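Local coordinates for protein CaaX farnesyltransferase beta subunit Ram1 (Aspergillus fumigatus, PDB 4L9P) that probably binds the CaaX peptide and, paired with an alpha subunit, transfers a farnesyl group from farnesyl diphosphate to the peptide's cysteine, using one zinc ion, at residues R403-R408 and D481-F485; C101-L105 and R408-C413; P237-F241 and L288-R294. One frame throughout, in Å; residues are numbered along the deposited sequence.

Contact 1. Residues R403-R408 and D481-F485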
ATOM      1  N   ARG B 403     -18.655   4.341  -6.932  1.00  5.25           N
ATOM      2  CA  ARG B 403     -18.035   5.615  -7.291  1.00  5.29           C
ATOM      3  C   ARG B 403     -18.703   6.785  -6.565  1.00  5.08           C
ATOM      4  O   ARG B 403     -18.029   7.740  -6.159  1.00  5.79           O
ATOM      5  CB  ARG B 403     -18.082   5.829  -8.822  1.00  6.60           C
ATOM      6  CG  ARG B 403     -17.154   4.884  -9.612  1.00  8.20           C
ATOM      7  CD  ARG B 403     -17.147   5.285 -11.173  1.00 11.54           C
ATOM      8  NE  ARG B 403     -18.424   5.245 -11.803  1.00 14.17           N
ATOM      9  CZ  ARG B 403     -18.984   6.249 -12.454  1.00 11.65           C
ATOM     10  NH1 ARG B 403     -18.343   7.441 -12.676  1.00 11.17           N
ATOM     11  NH2 ARG B 403     -20.176   6.040 -12.977  1.00 13.14           N
ATOM     12  N   GLU B 404     -20.012   6.683  -6.360  1.00  4.92           N
ATOM     13  CA  GLU B 404     -20.734   7.729  -5.632  1.00  5.60           C
ATOM     14  C   GLU B 404     -20.136   7.843  -4.215  1.00  5.35           C
ATOM     15  O   GLU B 404     -19.872   8.944  -3.759  1.00  5.76           O
ATOM     16  CB  GLU B 404     -22.230   7.352  -5.516  1.00  7.00           C
ATOM     17  CG  GLU B 404     -22.976   8.306  -4.586  1.00  8.27           C
ATOM     18  CD  GLU B 404     -24.481   8.118  -4.515  1.00  9.86           C
ATOM     19  OE1 GLU B 404     -24.975   7.130  -5.088  1.00 12.04           O
ATOM     20  OE2 GLU B 404     -25.146   9.026  -3.954  1.00 10.76           O
ATOM     21  N   GLY B 405     -20.026   6.705  -3.516  1.00  4.77           N
ATOM     22  CA  GLY B 405     -19.500   6.764  -2.148  1.00  5.26           C
ATOM     23  C   GLY B 405     -18.115   7.387  -2.060  1.00  5.83           C
ATOM     24  O   GLY B 405     -17.835   8.251  -1.223  1.00  5.13           O
ATOM     25  N   LEU B 406     -17.233   6.980  -2.970  1.00  4.77           N
ATOM     26  CA  LEU B 406     -15.874   7.506  -2.912  1.00  4.99           C
ATOM     27  C   LEU B 406     -15.842   8.995  -3.179  1.00  4.86           C
ATOM     28  O   LEU B 406     -15.097   9.757  -2.571  1.00  4.69           O
ATOM     29  CB  LEU B 406     -14.980   6.727  -3.887  1.00  5.05           C
ATOM     30  CG  LEU B 406     -13.536   7.176  -3.863  1.00  4.98           C
ATOM     31  CD1 LEU B 406     -12.929   6.967  -2.472  1.00  5.24           C
ATOM     32  CD2 LEU B 406     -12.699   6.464  -4.976  1.00  5.92           C
ATOM     33  N   THR B 407     -16.671   9.394  -4.168  1.00  4.73           N
ATOM     34  CA  THR B 407     -16.721  10.788  -4.543  1.00  4.21           C
ATOM     35  C   THR B 407     -17.278  11.661  -3.398  1.00  4.90           C
ATOM     36  O   THR B 407     -16.751  12.750  -3.112  1.00  5.44           O
ATOM     37  CB  THR B 407     -17.608  10.960  -5.768  1.00  5.12           C
ATOM     38  OG1 THR B 407     -17.015  10.226  -6.842  1.00  6.66           O
ATOM     39  CG2 THR B 407     -17.618  12.429  -6.193  1.00  6.28           C
ATOM     40  N   ARG B 408     -18.323  11.168  -2.734  1.00  5.00           N
ATOM     41  CA  ARG B 408     -18.822  11.873  -1.550  1.00  5.56           C
ATOM     42  C   ARG B 408     -17.745  11.988  -0.488  1.00  4.91           C
ATOM     43  O   ARG B 408     -17.586  13.037   0.128  1.00  5.67           O
ATOM     44  CB  ARG B 408     -20.054  11.190  -0.952  1.00  6.79           C
ATOM     45  CG  ARG B 408     -21.264  11.260  -1.910  1.00  6.77           C
ATOM     46  CD  ARG B 408     -22.515  10.659  -1.187  1.00  8.40           C
ATOM     47  NE  ARG B 408     -23.687  10.765  -2.096  1.00  8.45           N
ATOM     48  CZ  ARG B 408     -24.387  11.882  -2.294  1.00  8.83           C
ATOM     49  NH1 ARG B 408     -24.133  12.976  -1.575  1.00  8.98           N
ATOM     50  NH2 ARG B 408     -25.354  11.862  -3.227  1.00  9.61           N
ATOM     51  N   ASP B 481     -24.175   2.846 -10.163  1.00 10.72           N
ATOM     52  CA  ASP B 481     -22.852   3.183 -10.699  1.00 11.08           C
ATOM     53  C   ASP B 481     -22.905   4.524 -11.382  1.00 11.93           C
ATOM     54  O   ASP B 481     -23.068   4.615 -12.603  1.00 13.84           O
ATOM     55  CB  ASP B 481     -22.336   2.074 -11.612  1.00 12.69           C
ATOM     56  CG  ASP B 481     -20.953   2.360 -12.147  1.00 13.54           C
ATOM     57  OD1 ASP B 481     -20.164   3.091 -11.503  1.00 11.66           O
ATOM     58  OD2 ASP B 481     -20.640   1.848 -13.236  1.00 18.26           O
ATOM     59  N   ILE B 482     -22.795   5.583 -10.573  1.00 10.57           N
ATOM     60  CA  ILE B 482     -23.007   6.926 -11.085  1.00 10.19           C
ATOM     61  C   ILE B 482     -21.903   7.892 -10.729  1.00  9.61           C
ATOM     62  O   ILE B 482     -21.112   7.693  -9.739  1.00 10.65           O
ATOM     63  CB  ILE B 482     -24.339   7.528 -10.594  1.00 11.35           C
ATOM     64  CG1 ILE B 482     -24.420   7.450  -9.053  1.00 12.37           C
ATOM     65  CG2 ILE B 482     -25.531   6.856 -11.284  1.00 12.80           C
ATOM     66  CD1 ILE B 482     -25.664   8.221  -8.432  1.00 12.60           C
ATOM     67  N   GLY B 483     -21.794   8.909 -11.562  1.00  8.69           N
ATOM     68  CA  GLY B 483     -20.811   9.947 -11.378  1.00  8.83           C
ATOM     69  C   GLY B 483     -21.471  11.137 -10.729  1.00  8.86           C
ATOM     70  O   GLY B 483     -22.268  11.847 -11.366  1.00 10.02           O
ATOM     71  N   VAL B 484     -21.162  11.370  -9.450  1.00  8.20           N
ATOM     72  CA  VAL B 484     -21.831  12.421  -8.646  1.00  8.00           C
ATOM     73  C   VAL B 484     -20.971  13.654  -8.453  1.00  7.97           C
ATOM     74  O   VAL B 484     -21.385  14.631  -7.821  1.00  9.39           O
ATOM     75  CB  VAL B 484     -22.360  11.890  -7.281  1.00  7.78           C
ATOM     76  CG1 VAL B 484     -23.287  10.718  -7.523  1.00  9.39           C
ATOM     77  CG2 VAL B 484     -21.181  11.407  -6.364  1.00  8.38           C
ATOM     78  N   PHE B 485     -19.767  13.635  -9.028  1.00  7.25           N
ATOM     79  CA  PHE B 485     -19.014  14.892  -9.242  1.00  7.41           C
ATOM     80  C   PHE B 485     -19.743  15.688 -10.369  1.00  7.76           C
ATOM     81  O   PHE B 485     -20.534  15.122 -11.119  1.00  8.10           O
ATOM     82  CB  PHE B 485     -17.576  14.530  -9.687  1.00  7.38           C
ATOM     83  CG  PHE B 485     -17.543  13.564 -10.826  1.00  7.28           C
ATOM     84  CD1 PHE B 485     -17.586  14.021 -12.153  1.00  7.72           C
ATOM     85  CD2 PHE B 485     -17.495  12.189 -10.590  1.00  8.18           C
ATOM     86  CE1 PHE B 485     -17.657  13.111 -13.235  1.00  8.57           C
ATOM     87  CE2 PHE B 485     -17.567  11.266 -11.662  1.00  8.45           C
ATOM     88  CZ  PHE B 485     -17.634  11.745 -12.987  1.00  7.51           C
TER
HETATM   89  O   HOH W   1     -20.044   2.753  -8.822  1.00  6.78           O
HETATM   90  O   HOH W   2     -21.891   4.766  -7.696  1.00  7.37           O

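Contact 2. Residues C101-L105 and R408-C413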
ATOM      1  N   CYS B 101     -17.804  12.422  10.160  1.00  9.37           N
ATOM      2  CA  CYS B 101     -18.106  12.503   8.731  1.00  8.54           C
ATOM      3  C   CYS B 101     -19.549  12.878   8.477  1.00  9.35           C
ATOM      4  O   CYS B 101     -19.810  13.560   7.492  1.00  9.84           O
ATOM      5  CB  CYS B 101     -17.832  11.148   8.080  1.00  8.44           C
ATOM      6  SG  CYS B 101     -16.099  10.768   7.851  1.00  9.72           S
ATOM      7  N   LEU B 102     -20.494  12.520   9.341  1.00  9.35           N
ATOM      8  CA  LEU B 102     -21.938  12.695   9.007  1.00  9.91           C
ATOM      9  C   LEU B 102     -22.350  14.125   8.685  1.00 11.04           C
ATOM     10  O   LEU B 102     -23.006  14.324   7.689  1.00 11.06           O
ATOM     11  CB  LEU B 102     -22.858  12.027  10.059  1.00 11.19           C
ATOM     12  CG  LEU B 102     -22.957  10.504   9.885  1.00 12.26           C
ATOM     13  CD1 LEU B 102     -23.593   9.913  11.108  1.00 14.26           C
ATOM     14  CD2 LEU B 102     -23.778  10.162   8.616  1.00 13.85           C
ATOM     15  N   PRO B 103     -21.925  15.120   9.481  1.00 11.21           N
ATOM     16  CA  PRO B 103     -22.392  16.490   9.107  1.00 10.85           C
ATOM     17  C   PRO B 103     -21.803  16.922   7.786  1.00  9.18           C
ATOM     18  O   PRO B 103     -22.402  17.725   7.048  1.00  9.83           O
ATOM     19  CB  PRO B 103     -21.863  17.390  10.222  1.00 12.56           C
ATOM     20  CG  PRO B 103     -21.041  16.506  11.092  1.00 15.26           C
ATOM     21  CD  PRO B 103     -21.301  15.070  10.808  1.00 12.53           C
ATOM     22  N   LEU B 104     -20.585  16.481   7.477  1.00  8.87           N
ATOM     23  CA  LEU B 104     -19.953  16.831   6.201  1.00  9.13           C
ATOM     24  C   LEU B 104     -20.627  16.088   5.037  1.00  8.42           C
ATOM     25  O   LEU B 104     -20.885  16.710   3.971  1.00  8.22           O
ATOM     26  CB  LEU B 104     -18.465  16.494   6.291  1.00  9.02           C
ATOM     27  CG  LEU B 104     -17.680  17.372   7.290  1.00  9.36           C
ATOM     28  CD1 LEU B 104     -16.387  16.636   7.654  1.00 10.00           C
ATOM     29  CD2 LEU B 104     -17.338  18.692   6.672  1.00 11.49           C
ATOM     30  N   LEU B 105     -20.904  14.790   5.184  1.00  8.35           N
ATOM     31  CA  LEU B 105     -21.654  14.078   4.161  1.00  7.68           C
ATOM     32  C   LEU B 105     -23.005  14.736   3.841  1.00  7.94           C
ATOM     33  O   LEU B 105     -23.414  14.797   2.678  1.00  8.68           O
ATOM     34  CB  LEU B 105     -21.892  12.623   4.583  1.00  8.16           C
ATOM     35  CG  LEU B 105     -20.567  11.794   4.605  1.00  8.25           C
ATOM     36  CD1 LEU B 105     -20.840  10.599   5.507  1.00  8.54           C
ATOM     37  CD2 LEU B 105     -20.184  11.372   3.160  1.00  9.14           C
ATOM     38  N   ARG B 408     -18.323  11.168  -2.734  1.00  5.00           N
ATOM     39  CA  ARG B 408     -18.822  11.873  -1.550  1.00  5.56           C
ATOM     40  C   ARG B 408     -17.745  11.988  -0.488  1.00  4.91           C
ATOM     41  O   ARG B 408     -17.586  13.037   0.128  1.00  5.67           O
ATOM     42  CB  ARG B 408     -20.054  11.190  -0.952  1.00  6.79           C
ATOM     43  CG  ARG B 408     -21.264  11.260  -1.910  1.00  6.77           C
ATOM     44  CD  ARG B 408     -22.515  10.659  -1.187  1.00  8.40           C
ATOM     45  NE  ARG B 408     -23.687  10.765  -2.096  1.00  8.45           N
ATOM     46  CZ  ARG B 408     -24.387  11.882  -2.294  1.00  8.83           C
ATOM     47  NH1 ARG B 408     -24.133  12.976  -1.575  1.00  8.98           N
ATOM     48  NH2 ARG B 408     -25.354  11.862  -3.227  1.00  9.61           N
ATOM     49  N   TYR B 409     -17.022  10.874  -0.187  1.00  4.19           N
ATOM     50  CA  TYR B 409     -16.040  10.997   0.844  1.00  4.33           C
ATOM     51  C   TYR B 409     -14.974  12.015   0.495  1.00  3.95           C
ATOM     52  O   TYR B 409     -14.618  12.846   1.306  1.00  5.17           O
ATOM     53  CB  TYR B 409     -15.381   9.624   1.039  1.00  4.22           C
ATOM     54  CG  TYR B 409     -14.441   9.604   2.266  1.00  4.32           C
ATOM     55  CD1 TYR B 409     -14.930   9.910   3.565  1.00  5.04           C
ATOM     56  CD2 TYR B 409     -13.042   9.492   2.064  1.00  3.81           C
ATOM     57  CE1 TYR B 409     -14.072  10.010   4.630  1.00  5.26           C
ATOM     58  CE2 TYR B 409     -12.151   9.542   3.161  1.00  4.66           C
ATOM     59  CZ  TYR B 409     -12.670   9.876   4.410  1.00  5.06           C
ATOM     60  OH  TYR B 409     -11.829  10.014   5.487  1.00  5.69           O
ATOM     61  N   ILE B 410     -14.473  12.000  -0.734  1.00  3.87           N
ATOM     62  CA  ILE B 410     -13.418  12.959  -1.075  1.00  5.61           C
ATOM     63  C   ILE B 410     -13.926  14.394  -1.072  1.00  6.26           C
ATOM     64  O   ILE B 410     -13.327  15.266  -0.407  1.00  5.98           O
ATOM     65  CB  ILE B 410     -12.864  12.612  -2.478  1.00  4.70           C
ATOM     66  CG1 ILE B 410     -12.129  11.234  -2.461  1.00  4.61           C
ATOM     67  CG2 ILE B 410     -11.903  13.737  -2.977  1.00  5.77           C
ATOM     68  CD1 ILE B 410     -11.846  10.698  -3.844  1.00  5.97           C
ATOM     69  N   LEU B 411     -15.038  14.650  -1.766  1.00  5.67           N
ATOM     70  CA  LEU B 411     -15.472  16.052  -1.904  1.00  5.83           C
ATOM     71  C   LEU B 411     -16.168  16.582  -0.662  1.00  5.73           C
ATOM     72  O   LEU B 411     -15.990  17.799  -0.338  1.00  7.35           O
ATOM     73  CB  LEU B 411     -16.376  16.224  -3.139  1.00  6.29           C
ATOM     74  CG  LEU B 411     -15.644  15.997  -4.454  1.00  7.95           C
ATOM     75  CD1 LEU B 411     -16.669  16.110  -5.666  1.00  8.12           C
ATOM     76  CD2 LEU B 411     -14.481  17.004  -4.641  1.00  8.34           C
ATOM     77  N   SER B 412     -16.978  15.754   0.004  1.00  5.61           N
ATOM     78  CA  SER B 412     -17.713  16.233   1.197  1.00  7.21           C
ATOM     79  C   SER B 412     -16.859  16.205   2.447  1.00  6.50           C
ATOM     80  O   SER B 412     -17.034  17.072   3.333  1.00  7.86           O
ATOM     81  CB  SER B 412     -18.990  15.433   1.464  1.00  8.24           C
ATOM     82  OG  SER B 412     -19.911  15.536   0.373  1.00  9.05           O
ATOM     83  N   CYS B 413     -15.906  15.229   2.554  1.00  6.31           N
ATOM     84  CA  CYS B 413     -15.235  15.001   3.829  1.00  6.88           C
ATOM     85  C   CYS B 413     -13.754  15.302   3.826  1.00  6.80           C
ATOM     86  O   CYS B 413     -13.178  15.530   4.917  1.00  7.12           O
ATOM     87  CB  CYS B 413     -15.396  13.553   4.309  1.00  7.82           C
ATOM     88  SG  CYS B 413     -17.115  13.099   4.630  1.00  8.97           S
TER
HETATM   89  O   HOH W   3     -22.062  17.116   1.137  1.00 10.08           O
HETATM   90  O   HOH W   4     -22.168  13.665   0.389  1.00  9.85           O

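Contact 3. Residues P237-F241 and L288-R294. With EDO (1,2-ethanediol), chain O.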
ATOM      1  N   PRO B 237      17.171 -13.153  -3.577  1.00  9.73           N
ATOM      2  CA  PRO B 237      17.001 -14.552  -4.023  1.00 10.61           C
ATOM      3  C   PRO B 237      15.549 -14.989  -4.133  1.00  8.90           C
ATOM      4  O   PRO B 237      15.231 -15.828  -4.971  1.00 10.16           O
ATOM      5  CB  PRO B 237      17.672 -15.348  -2.906  1.00 12.58           C
ATOM      6  CG  PRO B 237      18.762 -14.387  -2.453  1.00 13.24           C
ATOM      7  CD  PRO B 237      18.106 -13.032  -2.444  1.00 11.97           C
ATOM      8  N   ASP B 238      14.686 -14.447  -3.272  1.00  7.09           N
ATOM      9  CA  ASP B 238      13.282 -14.843  -3.290  1.00  7.28           C
ATOM     10  C   ASP B 238      12.450 -14.150  -4.361  1.00  6.09           C
ATOM     11  O   ASP B 238      11.240 -14.371  -4.434  1.00  7.81           O
ATOM     12  CB  ASP B 238      12.613 -14.693  -1.910  1.00  8.51           C
ATOM     13  CG  ASP B 238      12.369 -13.252  -1.518  1.00 10.31           C
ATOM     14  OD1 ASP B 238      12.781 -12.319  -2.237  1.00  9.66           O
ATOM     15  OD2 ASP B 238      11.709 -13.076  -0.481  1.00 13.21           O
ATOM     16  N   GLY B 239      13.107 -13.363  -5.219  1.00  5.71           N
ATOM     17  CA  GLY B 239      12.408 -12.749  -6.332  1.00  6.51           C
ATOM     18  C   GLY B 239      11.987 -11.295  -6.151  1.00  5.74           C
ATOM     19  O   GLY B 239      11.742 -10.579  -7.111  1.00  6.21           O
ATOM     20  N   GLY B 240      11.920 -10.873  -4.889  1.00  5.32           N
ATOM     21  CA  GLY B 240      11.589  -9.489  -4.568  1.00  5.63           C
ATOM     22  C   GLY B 240      12.775  -8.554  -4.614  1.00  5.26           C
ATOM     23  O   GLY B 240      13.906  -8.901  -5.071  1.00  6.11           O
ATOM     24  N   PHE B 241      12.558  -7.345  -4.067  1.00  5.10           N
ATOM     25  CA  PHE B 241      13.564  -6.278  -4.083  1.00  5.49           C
ATOM     26  C   PHE B 241      13.584  -5.615  -2.715  1.00  5.50           C
ATOM     27  O   PHE B 241      12.531  -5.327  -2.112  1.00  5.85           O
ATOM     28  CB  PHE B 241      13.157  -5.179  -5.086  1.00  5.82           C
ATOM     29  CG  PHE B 241      13.289  -5.594  -6.504  1.00  4.79           C
ATOM     30  CD1 PHE B 241      12.280  -6.336  -7.136  1.00  5.67           C
ATOM     31  CD2 PHE B 241      14.450  -5.260  -7.189  1.00  5.83           C
ATOM     32  CE1 PHE B 241      12.450  -6.715  -8.504  1.00  6.31           C
ATOM     33  CE2 PHE B 241      14.639  -5.675  -8.551  1.00  6.21           C
ATOM     34  CZ  PHE B 241      13.641  -6.399  -9.195  1.00  5.65           C
ATOM     35  N   LEU B 288       9.725 -12.957  -9.653  1.00  6.90           N
ATOM     36  CA  LEU B 288       8.954 -11.804  -9.122  1.00  6.73           C
ATOM     37  C   LEU B 288       7.435 -12.047  -8.974  1.00  5.92           C
ATOM     38  O   LEU B 288       6.896 -11.860  -7.901  1.00  6.08           O
ATOM     39  CB  LEU B 288       9.199 -10.562  -9.984  1.00  6.20           C
ATOM     40  CG  LEU B 288       8.432  -9.295  -9.548  1.00  6.96           C
ATOM     41  CD1 LEU B 288       8.720  -8.927  -8.065  1.00  8.26           C
ATOM     42  CD2 LEU B 288       8.849  -8.177 -10.482  1.00  8.30           C
ATOM     43  N   PRO B 289       6.756 -12.561 -10.009  1.00  6.20           N
ATOM     44  CA  PRO B 289       5.319 -12.795  -9.757  1.00  5.99           C
ATOM     45  C   PRO B 289       5.111 -13.912  -8.706  1.00  5.72           C
ATOM     46  O   PRO B 289       4.106 -13.868  -7.993  1.00  6.15           O
ATOM     47  CB  PRO B 289       4.742 -13.174 -11.153  1.00  7.28           C
ATOM     48  CG  PRO B 289       5.961 -13.735 -11.908  1.00  7.26           C
ATOM     49  CD  PRO B 289       7.179 -12.920 -11.380  1.00  6.39           C
ATOM     50  N   GLU B 290       6.003 -14.905  -8.660  1.00  5.99           N
ATOM     51  CA  GLU B 290       5.907 -15.918  -7.611  1.00  6.60           C
ATOM     52  C   GLU B 290       6.052 -15.274  -6.207  1.00  5.63           C
ATOM     53  O   GLU B 290       5.282 -15.625  -5.281  1.00  6.12           O
ATOM     54  CB  GLU B 290       6.991 -16.981  -7.811  1.00  8.23           C
ATOM     55  CG  GLU B 290       6.832 -17.739  -9.135  1.00 10.86           C
ATOM     56  CD  GLU B 290       7.576 -17.139 -10.296  1.00 13.65           C
ATOM     57  OE1 GLU B 290       7.998 -15.986 -10.248  1.00 11.40           O
ATOM     58  OE2 GLU B 290       7.755 -17.858 -11.309  1.00 19.15           O
ATOM     59  N   TYR B 291       6.980 -14.330  -6.051  1.00  5.61           N
ATOM     60  CA  TYR B 291       7.142 -13.616  -4.802  1.00  5.50           C
ATOM     61  C   TYR B 291       5.833 -12.870  -4.488  1.00  5.22           C
ATOM     62  O   TYR B 291       5.328 -12.904  -3.353  1.00  5.67           O
ATOM     63  CB  TYR B 291       8.306 -12.650  -4.939  1.00  5.56           C
ATOM     64  CG  TYR B 291       8.343 -11.574  -3.881  1.00  6.50           C
ATOM     65  CD1 TYR B 291       8.811 -11.838  -2.608  1.00  7.44           C
ATOM     66  CD2 TYR B 291       7.864 -10.306  -4.157  1.00  8.52           C
ATOM     67  CE1 TYR B 291       8.870 -10.843  -1.621  1.00  7.63           C
ATOM     68  CE2 TYR B 291       7.890  -9.318  -3.238  1.00  9.90           C
ATOM     69  CZ  TYR B 291       8.336  -9.555  -1.959  1.00  8.61           C
ATOM     70  OH  TYR B 291       8.415  -8.500  -1.087  1.00 11.23           O
ATOM     71  N   LEU B 292       5.268 -12.191  -5.485  1.00  4.69           N
ATOM     72  CA  LEU B 292       4.039 -11.440  -5.181  1.00  4.66           C
ATOM     73  C   LEU B 292       2.887 -12.395  -4.807  1.00  4.12           C
ATOM     74  O   LEU B 292       2.093 -12.100  -3.903  1.00  5.34           O
ATOM     75  CB  LEU B 292       3.641 -10.593  -6.388  1.00  4.95           C
ATOM     76  CG  LEU B 292       4.693  -9.539  -6.774  1.00  5.20           C
ATOM     77  CD1 LEU B 292       4.376  -8.828  -8.127  1.00  5.61           C
ATOM     78  CD2 LEU B 292       4.819  -8.474  -5.637  1.00  7.07           C
ATOM     79  N   SER B 293       2.782 -13.571  -5.472  1.00  4.46           N
ATOM     80  CA  SER B 293       1.754 -14.537  -5.091  1.00  4.65           C
ATOM     81  C   SER B 293       1.907 -14.941  -3.600  1.00  4.87           C
ATOM     82  O   SER B 293       0.904 -15.182  -2.900  1.00  5.29           O
ATOM     83  CB  SER B 293       1.951 -15.781  -5.949  1.00  6.34           C
ATOM     84  OG  SER B 293       1.119 -16.849  -5.466  1.00  6.84           O
ATOM     85  N   ARG B 294       3.171 -15.068  -3.127  1.00  4.37           N
ATOM     86  CA  ARG B 294       3.426 -15.434  -1.744  1.00  4.69           C
ATOM     87  C   ARG B 294       3.084 -14.303  -0.759  1.00  4.28           C
ATOM     88  O   ARG B 294       3.153 -14.529   0.478  1.00  5.50           O
ATOM     89  CB  ARG B 294       4.890 -15.810  -1.592  1.00  4.73           C
ATOM     90  CG  ARG B 294       5.255 -17.125  -2.355  1.00  6.06           C
ATOM     91  CD  ARG B 294       6.572 -17.754  -1.905  1.00  7.44           C
ATOM     92  NE  ARG B 294       7.621 -16.772  -1.924  1.00 10.11           N
ATOM     93  CZ  ARG B 294       8.459 -16.528  -2.944  1.00 12.15           C
ATOM     94  NH1 ARG B 294       8.343 -17.136  -4.103  1.00 12.68           N
ATOM     95  NH2 ARG B 294       9.410 -15.606  -2.789  1.00 12.23           N
TER
HETATM   96  C1  EDO O 606      15.005 -12.594  -0.066  1.00 23.92           C
HETATM   97  O1  EDO O 606      15.623 -13.757  -0.634  1.00 26.02           O
HETATM   98  C2  EDO O 606      15.760 -11.900   1.063  1.00 25.75           C
HETATM   99  O2  EDO O 606      17.147 -11.575   0.941  1.00 25.62           O
HETATM  100  O   HOH W   5      10.183 -16.487  -6.337  1.00  9.67           O
HETATM  101  O   HOH W   6       9.407 -14.930  -0.235  1.00 17.81           O
HETATM  102  O   HOH W   7       9.934  -6.848  -3.073  1.00  7.61           O

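Contact 1. Residues R403-R408 and D481-F485
Val484 lays its two methyls across the side of helix 403-413: CG2 packs mainly on Thr407, 3.6 Å from its CB, and also reaches Glu404, while CG1 meets the stem of Glu404, 3.8 Å from its CG. Beyond CG the Glu404 chain runs extended alongside Ile482, both pointing the same way, so that OE1 passes the methyl CD1. The other oxygen, OE2, is gripped side-on by NE and NH2 of Arg408, one turn on, which fixes the carboxylate's rotation while OE1 stays against the loop.

The polar half belongs to Arg403. Its chain bends at chi3 (-59°), turning the guanidinium so that NE faces Asp481; NE then gives a nearly straight bond to Asp481 OD1 (2.8 Å, 167°), in the guanidinium plane and on the syn side of a carboxylate turned 89° to it, though tilted out of the carboxylate plane. NH2 adds only weak bonds to Asp481 O and OD1. Ile482 O sits 3.7 Å above the centre of the guanidinium, and NH1 continues to Val444 O in helix 431-444. One water joins Arg403 N to Asp481 OD1; a second takes protons from Glu404 N and Ile482 N.

Thr407 OG1 bonds back to Arg403 O, leaving methyl CG2 facing the loop near Phe485. The arrangement is that of a loop laid over the N-terminal turns of a helix in the alpha-alpha toroid of the prenyltransferase beta subunit.

Contact 2. Residues C101-L105 and R408-C413
The sulfur of Cys413 is the main bump: it enters a hollow between Cys101, Leu104 and Leu105, with SG 3.7 Å from Leu105 CG and 4.0 Å from both Cys101 CB and Leu104 CB. Leu105 answers from the other helix, its CD2 lying between Cys413 SG and Arg408 CB and crossing the arginine stem at about a right angle. One turn earlier on each helix, Cys101 SG touches the Tyr409 ring at its edge, 3.9 Å from CE1 and 90° off the ring normal: a sulfur-aromatic contact made in the plane of the ring. Chi1 of Tyr409 (-172°) sets CG opposite the backbone N and swings the ring toward Cys101, while its hydroxyl bonds to Asp423 O.

Two short helical segments meet here almost perpendicularly, at 89° with axes 9.0 Å apart, joining helix 89-105 to a helix of the alpha-alpha toroid. The latter has a wider pi-type turn at 409-413. Beside the apolar hollow, Leu104 CB presses 3.3 Å from Ser412 O. No direct hydrogen bond joins the two segments; instead, one water links Leu104 O to Ser412 OG, and another is held by Leu105 O, Ser412 OG and NH1 of Arg408, whose guanidinium is salt-bridged to Glu404.

Contact 3. Residues P237-F241 and L288-R294
With chi1 at 163°, Tyr291 extends its ring away from its own backbone N and against the glycine pair of the loop, while the bend of Arg294 at chi3 (-51°) folds the guanidinium back toward Asp238. Gly240 CA stands over the centre of the tyrosine ring, 3.8 Å from the centroid and 9° off the normal, a CH-pi contact in which the bare CA lies against the ring face. Gly239, before it, has a positive phi.

Asp238 folds this tight turn: its OD1 accepts from Gly240 N at 3.1 Å, an Asx turn, with the N-H arriving from above the carboxylate plane. The loop runs between helices 224-234 and 251-263 of the alpha-alpha toroid, and Asp238 O faces Arg294. NH2 binds that oxygen at 2.8 Å, in the carbonyl plane on a lone pair. Water bridges reinforce the grip, one from Arg294 NH1 to Asp238 O and another from NH2 to OD2. At the start of the helix, Leu288 CD1 lies 3.6 Å from Gly239 O and reaches the edge of the Phe241 ring. Phe216 of the alpha subunit packs on both Asp238 and Arg294, placing this pair at the subunit interface.

In the fold
Contacts 1 and 2 use the same helix, 403-413, and share Arg408; their centres are 12 Å apart. The loop 481-485 lies along its earlier turns and helix 89-105 crosses its later ones, so the chain packs on one helix from two remote parts of the sequence. Contact 2 is the nearer to the catalytic centre: the Tyr409 side chain is about 8 Å from the bound zinc and about 6 Å from the side chain of its ligand Asp365. Contact 3 lies across the chain's centre, about 36 Å from contact 1 and 39 Å from contact 2, centre to centre. There the Tyr291 side chain is about 12 Å from the bound farnesyl analogue.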